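Local coordinates for surface-associated protein CshB (Streptococcus gordonii, PDB 6YZG) that probably serves as a cell-wall-anchored adhesin that binds host fibronectin, this chain being its non-repetitive domain 2, at residues 118-123 against 203-208; 125-130 against 136-141. One frame throughout, in Å; residues are numbered along the deposited sequence.

Both contacts draw on the strand 119-131 of the CshA-type non-repetitive domain 2, at successive parts of it. Contact 1 takes its start, residues 118-123, and sets it against the distant loop 203-208, about 80 residues further along the chain; contact 2 takes the later part, residues 125-130, and sets it against the next strand of the same hairpin, residues 136-141. Their centres lie 27 Å apart, and the first is nearer the centre of the chain, at 15 Å against 24 Å. Neither is tied to a known ligand site. What they share is the second subunit: strand residues of both pair with its strands in antiparallel ladders, so the sheet runs on across the interface.

Contact 1: residues 118-123 against 203-208; sequences STNWGV and KSVDWY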
ATOM      1  N   SER A 118      -7.566  -8.409 -11.922  1.00 10.83           N
ATOM      2  CA  SER A 118      -8.563  -7.606 -12.659  1.00  9.94           C
ATOM      3  C   SER A 118      -9.896  -8.323 -12.790  1.00 10.80           C
ATOM      4  O   SER A 118     -10.384  -8.609 -13.884  1.00 10.03           O
ATOM      5  CB  SER A 118      -8.063  -7.153 -14.014  1.00 10.74           C
ATOM      6  OG  SER A 118      -6.793  -6.529 -13.843  1.00 12.89           O
ATOM      7  N   THR A 119     -10.531  -8.589 -11.639  1.00  9.52           N
ATOM      8  CA  THR A 119     -11.730  -9.447 -11.546  1.00  8.89           C
ATOM      9  C   THR A 119     -12.812  -8.854 -10.669  1.00  9.09           C
ATOM     10  O   THR A 119     -12.598  -7.923  -9.927  1.00  9.72           O
ATOM     11  CB  THR A 119     -11.376 -10.854 -11.056  1.00 10.14           C
ATOM     12  OG1 THR A 119     -10.969 -10.741  -9.695  1.00 11.40           O
ATOM     13  CG2 THR A 119     -10.315 -11.518 -11.902  1.00 10.62           C
ATOM     14  N   ASN A 120     -13.975  -9.460 -10.770  1.00  8.01           N
ATOM     15  CA  ASN A 120     -15.175  -9.147  -9.976  1.00  7.85           C
ATOM     16  C   ASN A 120     -15.821 -10.502  -9.719  1.00  8.23           C
ATOM     17  O   ASN A 120     -16.315 -11.180 -10.642  1.00  8.68           O
ATOM     18  CB  ASN A 120     -16.106  -8.229 -10.766  1.00  9.29           C
ATOM     19  CG  ASN A 120     -17.438  -7.951 -10.113  1.00  9.58           C
ATOM     20  OD1 ASN A 120     -17.555  -7.839  -8.906  1.00  9.85           O
ATOM     21  ND2 ASN A 120     -18.457  -7.698 -10.947  1.00 11.31           N
ATOM     22  N   TRP A 121     -15.707 -10.956  -8.472  1.00  8.13           N
ATOM     23  CA  TRP A 121     -16.072 -12.356  -8.132  1.00  7.94           C
ATOM     24  C   TRP A 121     -16.649 -12.421  -6.739  1.00  8.38           C
ATOM     25  O   TRP A 121     -16.435 -11.501  -5.917  1.00  8.35           O
ATOM     26  CB  TRP A 121     -14.879 -13.321  -8.282  1.00  8.47           C
ATOM     27  CG  TRP A 121     -13.760 -13.093  -7.332  1.00  8.99           C
ATOM     28  CD1 TRP A 121     -12.713 -12.221  -7.456  1.00  8.68           C
ATOM     29  CD2 TRP A 121     -13.458 -13.803  -6.116  1.00  8.74           C
ATOM     30  NE1 TRP A 121     -11.792 -12.373  -6.462  1.00 10.44           N
ATOM     31  CE2 TRP A 121     -12.231 -13.348  -5.613  1.00  9.55           C
ATOM     32  CE3 TRP A 121     -14.104 -14.846  -5.445  1.00  9.47           C
ATOM     33  CZ2 TRP A 121     -11.628 -13.871  -4.465  1.00  9.92           C
ATOM     34  CZ3 TRP A 121     -13.518 -15.353  -4.295  1.00 10.08           C
ATOM     35  CH2 TRP A 121     -12.311 -14.873  -3.826  1.00 10.81           C
ATOM     36  N   GLY A 122     -17.242 -13.566  -6.415  1.00  8.95           N
ATOM     37  CA  GLY A 122     -17.651 -13.814  -5.018  1.00  8.81           C
ATOM     38  C   GLY A 122     -17.911 -15.277  -4.809  1.00 10.85           C
ATOM     39  O   GLY A 122     -17.970 -16.083  -5.761  1.00 10.51           O
ATOM     40  N   VAL A 123     -18.028 -15.622  -3.560  1.00  9.88           N
ATOM     41  CA  VAL A 123     -18.339 -16.996  -3.106  1.00 10.55           C
ATOM     42  C   VAL A 123     -19.242 -16.905  -1.896  1.00 10.76           C
ATOM     43  O   VAL A 123     -18.993 -16.054  -1.012  1.00 10.79           O
ATOM     44  CB  VAL A 123     -17.064 -17.789  -2.792  1.00 10.31           C
ATOM     45  CG1 VAL A 123     -16.172 -17.142  -1.743  1.00  9.83           C
ATOM     46  CG2 VAL A 123     -17.438 -19.249  -2.509  1.00 11.09           C
ATOM     47  N   LYS A 203     -18.200  -0.349 -16.982  1.00 11.83           N
ATOM     48  CA  LYS A 203     -19.489   0.341 -16.869  1.00 12.74           C
ATOM     49  C   LYS A 203     -20.643  -0.630 -16.679  1.00 11.24           C
ATOM     50  O   LYS A 203     -21.841  -0.171 -16.637  1.00 13.63           O
ATOM     51  CB  LYS A 203     -19.695   1.219 -18.122  1.00 12.52           C
ATOM     52  CG  LYS A 203     -18.645   2.273 -18.351  1.00 14.94           C
ATOM     53  CD  LYS A 203     -18.478   3.207 -17.248  1.00 18.07           C
ATOM     54  CE  LYS A 203     -17.471   4.280 -17.605  1.00 23.44           C
ATOM     55  NZ  LYS A 203     -17.236   5.173 -16.466  1.00 32.70           N
ATOM     56  N   SER A 204     -20.386  -1.923 -16.521  1.00 11.96           N
ATOM     57  CA  SER A 204     -21.430  -2.934 -16.283  1.00 13.44           C
ATOM     58  C   SER A 204     -21.894  -2.913 -14.810  1.00 12.09           C
ATOM     59  O   SER A 204     -22.939  -3.518 -14.527  1.00 14.10           O
ATOM     60  CB  SER A 204     -20.937  -4.298 -16.627  1.00 13.19           C
ATOM     61  OG  SER A 204     -19.980  -4.788 -15.641  1.00 13.77           O
ATOM     62  N   VAL A 205     -21.191  -2.241 -13.934  1.00 11.19           N
ATOM     63  CA  VAL A 205     -21.483  -2.184 -12.482  1.00 11.94           C
ATOM     64  C   VAL A 205     -21.426  -0.742 -11.990  1.00 11.15           C
ATOM     65  O   VAL A 205     -20.574   0.046 -12.483  1.00 13.37           O
ATOM     66  CB  VAL A 205     -20.469  -3.075 -11.765  1.00 11.93           C
ATOM     67  CG1 VAL A 205     -20.643  -2.909 -10.271  1.00 12.45           C
ATOM     68  CG2 VAL A 205     -20.526  -4.520 -12.194  1.00 12.12           C
ATOM     69  N   ASP A 206     -22.242  -0.397 -11.019  1.00 11.19           N
ATOM     70  CA  ASP A 206     -22.187   0.853 -10.260  1.00 12.04           C
ATOM     71  C   ASP A 206     -21.263   0.672  -9.045  1.00 11.39           C
ATOM     72  O   ASP A 206     -21.717   0.192  -7.987  1.00 11.74           O
ATOM     73  CB  ASP A 206     -23.557   1.363  -9.861  1.00 13.72           C
ATOM     74  CG  ASP A 206     -23.457   2.702  -9.128  1.00 15.22           C
ATOM     75  OD1 ASP A 206     -22.348   3.193  -8.880  1.00 16.20           O
ATOM     76  OD2 ASP A 206     -24.532   3.289  -8.868  1.00 17.94           O
ATOM     77  N   TRP A 207     -19.977   0.916  -9.207  1.00 11.87           N
ATOM     78  CA  TRP A 207     -18.977   0.615  -8.163  1.00 11.42           C
ATOM     79  C   TRP A 207     -19.257   1.478  -6.956  1.00 10.69           C
ATOM     80  O   TRP A 207     -18.842   1.104  -5.857  1.00 11.34           O
ATOM     81  CB  TRP A 207     -17.566   0.856  -8.718  1.00 11.71           C
ATOM     82  CG  TRP A 207     -17.323  -0.027  -9.887  1.00 10.31           C
ATOM     83  CD1 TRP A 207     -17.343   0.348 -11.206  1.00 10.70           C
ATOM     84  CD2 TRP A 207     -17.230  -1.468  -9.903  1.00 10.55           C
ATOM     85  NE1 TRP A 207     -17.182  -0.739 -11.983  1.00 10.27           N
ATOM     86  CE2 TRP A 207     -17.070  -1.899 -11.246  1.00 10.83           C
ATOM     87  CE3 TRP A 207     -17.193  -2.465  -8.908  1.00 10.58           C
ATOM     88  CZ2 TRP A 207     -16.915  -3.215 -11.645  1.00 11.41           C
ATOM     89  CZ3 TRP A 207     -17.033  -3.754  -9.293  1.00 10.78           C
ATOM     90  CH2 TRP A 207     -16.929  -4.159 -10.626  1.00 11.39           C
ATOM     91  N   TYR A 208     -19.873   2.651  -7.091  1.00 11.80           N
ATOM     92  CA  TYR A 208     -20.157   3.483  -5.904  1.00 11.93           C
ATOM     93  C   TYR A 208     -21.101   2.731  -4.966  1.00 12.51           C
ATOM     94  O   TYR A 208     -21.082   3.027  -3.730  1.00 14.31           O
ATOM     95  CB  TYR A 208     -20.766   4.830  -6.292  1.00 14.59           C
ATOM     96  CG  TYR A 208     -19.840   5.615  -7.153  1.00 17.39           C
ATOM     97  CD1 TYR A 208     -18.604   6.030  -6.690  1.00 18.00           C
ATOM     98  CD2 TYR A 208     -20.225   5.961  -8.441  1.00 23.58           C
ATOM     99  CE1 TYR A 208     -17.747   6.789  -7.494  1.00 22.88           C
ATOM    100  CE2 TYR A 208     -19.355   6.644  -9.270  1.00 25.50           C
ATOM    101  CZ  TYR A 208     -18.120   7.064  -8.799  1.00 24.69           C
ATOM    102  OH  TYR A 208     -17.298   7.762  -9.659  1.00 28.07           O
TER
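Asn120, near the start of strand 119-131, meets Trp207 and Val205 of segment 203-208, a loop that turns into a 3-10 segment at Trp207, and these three buried side chains make up the contact (92 Å² buried). It joins that strand, which here pairs with a strand of the second subunit, to the loop after helix 198-201 in the non-repetitive domain 2. The backbones stay well apart: the nearest CA atoms, those of Asn120 and Val205, are 9.7 Å from each other, so only side chains bridge the interval.

The touch is by van der Waals packing. Asn120 CG sits 3.9 Å from Trp207 CH2, at the rim of the indole and near its plane, with the amide turned 72° from the ring. With its CG anti to the backbone N (chi1 174°), Asn120 reaches out from the strand to that rim. From the loop, Val205 comes in the opposite direction, and its CG2 methyl lies 4.0 Å from Asn120 ND2. Its CG1 methyl rests over the centre of the Trp207 ring, 3.6 Å above the plane, consistent with a CH-pi contact.

The polar ends are satisfied outside these two segments. Asn120 OD1 is hydrogen-bonded with Tyr210 OH and its ND2 with Asn46 OD1, while Trp207 NE1 bonds Asp202 O. Ala251 of the second subunit packs on both Asn120 and Trp207, so the contact lies against the subunit interface.

Tryptophan supplies a broad apolar plate, the branched valine fills against its face, and asparagine, able to donate and accept at once, can be buried beside both. The chemistry therefore implies a division of labour, in which dispersion contacts join strand to loop while the hydrogen bonds of Asn120 to Tyr210 and Asn46 fix the orientation of its amide.

Contact 2: residues 125-130 against 136-141; sequences FDIEAT and VAPTVV
Ala129 and Val136 hold the two arms of this beta hairpin together near its turn. Val136 N donates to Ala129 O over 3.0 Å at a fairly straight 165°. Beside this bond Val136 CG2 comes within 3.9 Å of Ala129 CB; with CG1 anti to the carbonyl carbon (chi1 -69°), CG2 falls between the backbone N and the carbonyl carbon, on the side of Ala129.

The apolar side is the well-packed one. Ala129 CB also meets Pro138 CB at 4.0 Å, the small methyl letting the proline ring come in close. Ile127 then takes up the line with both its branches: CG2 reaches Pro138 CG, and CD1 stands 4.2 Å from Val140 CG2. Branched aliphatic residues suit a buried seam of this kind, and the proline, whose nitrogen has no hydrogen to donate, fits a loop segment where the arms meet through side chains.

The other part is wetter and looser. A water is held by Ala129 N, which donates to it over 2.9 Å, and it can donate to Val136 O at 2.8 Å, though it has more acceptors in reach than protons; solvent thus joins two backbone groups. The touching parts run 135° apart, and the arms splay from the turn.

Strand 119-131 also pairs with strand 33-41, whose Tyr33 packs against Ala129 and Val136. Ile127, Pro138 and Val140 pack respectively on Val246, Ala243 and Phe262 of the second subunit, with which both arms (Phe125 and Asp126, and Thr139 to Val141) pair in antiparallel ladders.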
ATOM      1  N   PHE A 125     -20.684 -19.485   1.128  1.00  9.39           N
ATOM      2  CA  PHE A 125     -20.575 -20.810   1.764  1.00  9.23           C
ATOM      3  C   PHE A 125     -21.703 -21.041   2.766  1.00 10.53           C
ATOM      4  O   PHE A 125     -22.035 -20.190   3.515  1.00 11.05           O
ATOM      5  CB  PHE A 125     -19.293 -20.870   2.601  1.00 10.34           C
ATOM      6  CG  PHE A 125     -18.000 -20.831   1.826  1.00 10.98           C
ATOM      7  CD1 PHE A 125     -17.538 -21.939   1.143  1.00 11.77           C
ATOM      8  CD2 PHE A 125     -17.243 -19.689   1.772  1.00 12.41           C
ATOM      9  CE1 PHE A 125     -16.347 -21.914   0.436  1.00 12.52           C
ATOM     10  CE2 PHE A 125     -16.062 -19.662   1.059  1.00 12.68           C
ATOM     11  CZ  PHE A 125     -15.605 -20.770   0.410  1.00 13.28           C
ATOM     12  N   ASP A 126     -22.206 -22.265   2.728  1.00 10.36           N
ATOM     13  CA  ASP A 126     -23.054 -22.791   3.814  1.00 11.24           C
ATOM     14  C   ASP A 126     -22.031 -23.294   4.841  1.00 10.75           C
ATOM     15  O   ASP A 126     -21.046 -23.887   4.455  1.00 12.65           O
ATOM     16  CB  ASP A 126     -24.000 -23.890   3.317  1.00 14.50           C
ATOM     17  CG  ASP A 126     -25.274 -23.394   2.631  1.00 31.04           C
ATOM     18  OD1 ASP A 126     -25.901 -22.495   3.132  1.00 33.68           O
ATOM     19  OD2 ASP A 126     -25.611 -23.920   1.581  1.00 34.34           O
ATOM     20  N   ILE A 127     -22.262 -22.998   6.094  1.00 10.99           N
ATOM     21  CA  ILE A 127     -21.319 -23.394   7.169  1.00 12.25           C
ATOM     22  C   ILE A 127     -22.045 -24.289   8.156  1.00 13.93           C
ATOM     23  O   ILE A 127     -23.133 -23.951   8.528  1.00 13.89           O
ATOM     24  CB  ILE A 127     -20.823 -22.157   7.932  1.00 15.66           C
ATOM     25  CG1 ILE A 127     -20.030 -21.209   7.045  1.00 18.93           C
ATOM     26  CG2 ILE A 127     -20.036 -22.560   9.169  1.00 19.06           C
ATOM     27  CD1 ILE A 127     -19.929 -19.886   7.742  1.00 24.30           C
ATOM     28  N   GLU A 128     -21.379 -25.353   8.566  1.00 13.04           N
ATOM     29  CA  GLU A 128     -21.892 -26.241   9.627  1.00 14.69           C
ATOM     30  C   GLU A 128     -20.731 -26.554  10.565  1.00 13.87           C
ATOM     31  O   GLU A 128     -19.657 -26.829  10.108  1.00 16.17           O
ATOM     32  CB  GLU A 128     -22.402 -27.521   8.990  1.00 20.47           C
ATOM     33  CG  GLU A 128     -22.636 -28.689   9.922  1.00 26.66           C
ATOM     34  CD  GLU A 128     -22.832 -29.883   9.005  1.00 38.97           C
ATOM     35  OE1 GLU A 128     -23.757 -29.805   8.198  1.00 53.85           O
ATOM     36  OE2 GLU A 128     -21.977 -30.768   8.986  1.00 40.72           O
ATOM     37  N   ALA A 129     -20.978 -26.405  11.846  1.00 12.06           N
ATOM     38  CA  ALA A 129     -19.988 -26.786  12.858  1.00 12.18           C
ATOM     39  C   ALA A 129     -20.616 -27.845  13.737  1.00 12.50           C
ATOM     40  O   ALA A 129     -21.783 -27.709  14.115  1.00 12.37           O
ATOM     41  CB  ALA A 129     -19.592 -25.613  13.702  1.00 12.81           C
ATOM     42  N   THR A 130     -19.855 -28.883  14.047  1.00 12.45           N
ATOM     43  CA  THR A 130     -20.305 -29.917  15.018  1.00 14.73           C
ATOM     44  C   THR A 130     -19.264 -30.104  16.098  1.00 15.19           C
ATOM     45  O   THR A 130     -18.067 -30.018  15.872  1.00 15.29           O
ATOM     46  CB  THR A 130     -20.623 -31.237  14.345  1.00 17.15           C
ATOM     47  OG1 THR A 130     -19.404 -31.771  13.781  1.00 20.74           O
ATOM     48  CG2 THR A 130     -21.689 -31.109  13.286  1.00 16.10           C
ATOM     49  N   VAL A 136     -23.483 -27.101  16.450  1.00 12.98           N
ATOM     50  CA  VAL A 136     -23.266 -25.963  17.372  1.00 12.85           C
ATOM     51  C   VAL A 136     -23.203 -24.665  16.545  1.00 12.55           C
ATOM     52  O   VAL A 136     -22.882 -24.695  15.401  1.00 13.21           O
ATOM     53  CB  VAL A 136     -21.994 -26.135  18.230  1.00 14.68           C
ATOM     54  CG1 VAL A 136     -22.104 -27.255  19.265  1.00 16.57           C
ATOM     55  CG2 VAL A 136     -20.733 -26.291  17.395  1.00 16.09           C
ATOM     56  N   ALA A 137     -23.513 -23.576  17.212  1.00 12.91           N
ATOM     57  CA  ALA A 137     -23.396 -22.239  16.576  1.00 11.78           C
ATOM     58  C   ALA A 137     -21.913 -21.923  16.507  1.00 11.63           C
ATOM     59  O   ALA A 137     -21.266 -21.779  17.532  1.00 13.76           O
ATOM     60  CB  ALA A 137     -24.132 -21.196  17.371  1.00 12.19           C
ATOM     61  N   PRO A 138     -21.378 -21.621  15.316  1.00 11.62           N
ATOM     62  CA  PRO A 138     -19.963 -21.291  15.232  1.00 11.79           C
ATOM     63  C   PRO A 138     -19.673 -19.808  15.470  1.00 11.04           C
ATOM     64  O   PRO A 138     -20.600 -18.970  15.406  1.00 11.05           O
ATOM     65  CB  PRO A 138     -19.704 -21.622  13.767  1.00 13.40           C
ATOM     66  CG  PRO A 138     -20.953 -21.283  13.062  1.00 13.17           C
ATOM     67  CD  PRO A 138     -22.083 -21.668  14.034  1.00 12.35           C
ATOM     68  N   THR A 139     -18.454 -19.535  15.798  1.00 11.17           N
ATOM     69  CA  THR A 139     -17.897 -18.174  15.929  1.00 10.26           C
ATOM     70  C   THR A 139     -16.888 -18.038  14.800  1.00 10.57           C
ATOM     71  O   THR A 139     -15.824 -18.698  14.853  1.00 12.17           O
ATOM     72  CB  THR A 139     -17.275 -17.918  17.283  1.00 11.94           C
ATOM     73  OG1 THR A 139     -18.288 -18.052  18.297  1.00 14.01           O
ATOM     74  CG2 THR A 139     -16.634 -16.542  17.372  1.00 12.74           C
ATOM     75  N   VAL A 140     -17.226 -17.267  13.795  1.00  9.60           N
ATOM     76  CA  VAL A 140     -16.470 -17.191  12.532  1.00  9.79           C
ATOM     77  C   VAL A 140     -15.766 -15.860  12.470  1.00  9.85           C
ATOM     78  O   VAL A 140     -16.373 -14.826  12.765  1.00  9.35           O
ATOM     79  CB  VAL A 140     -17.375 -17.316  11.328  1.00 10.17           C
ATOM     80  CG1 VAL A 140     -16.602 -17.161  10.066  1.00 11.47           C
ATOM     81  CG2 VAL A 140     -18.107 -18.642  11.339  1.00 14.12           C
ATOM     82  N   VAL A 141     -14.482 -15.898  12.142  1.00  8.94           N
ATOM     83  CA  VAL A 141     -13.708 -14.650  11.907  1.00  9.47           C
ATOM     84  C   VAL A 141     -13.297 -14.587  10.439  1.00  8.92           C
ATOM     85  O   VAL A 141     -13.079 -15.640   9.816  1.00  9.23           O
ATOM     86  CB  VAL A 141     -12.468 -14.500  12.801  1.00 10.46           C
ATOM     87  CG1 VAL A 141     -12.936 -14.249  14.233  1.00 11.06           C
ATOM     88  CG2 VAL A 141     -11.531 -15.688  12.701  1.00 11.36           C
TER
HETATM   89  O   HOH W   1     -23.387 -25.093  12.715  1.00 14.42           O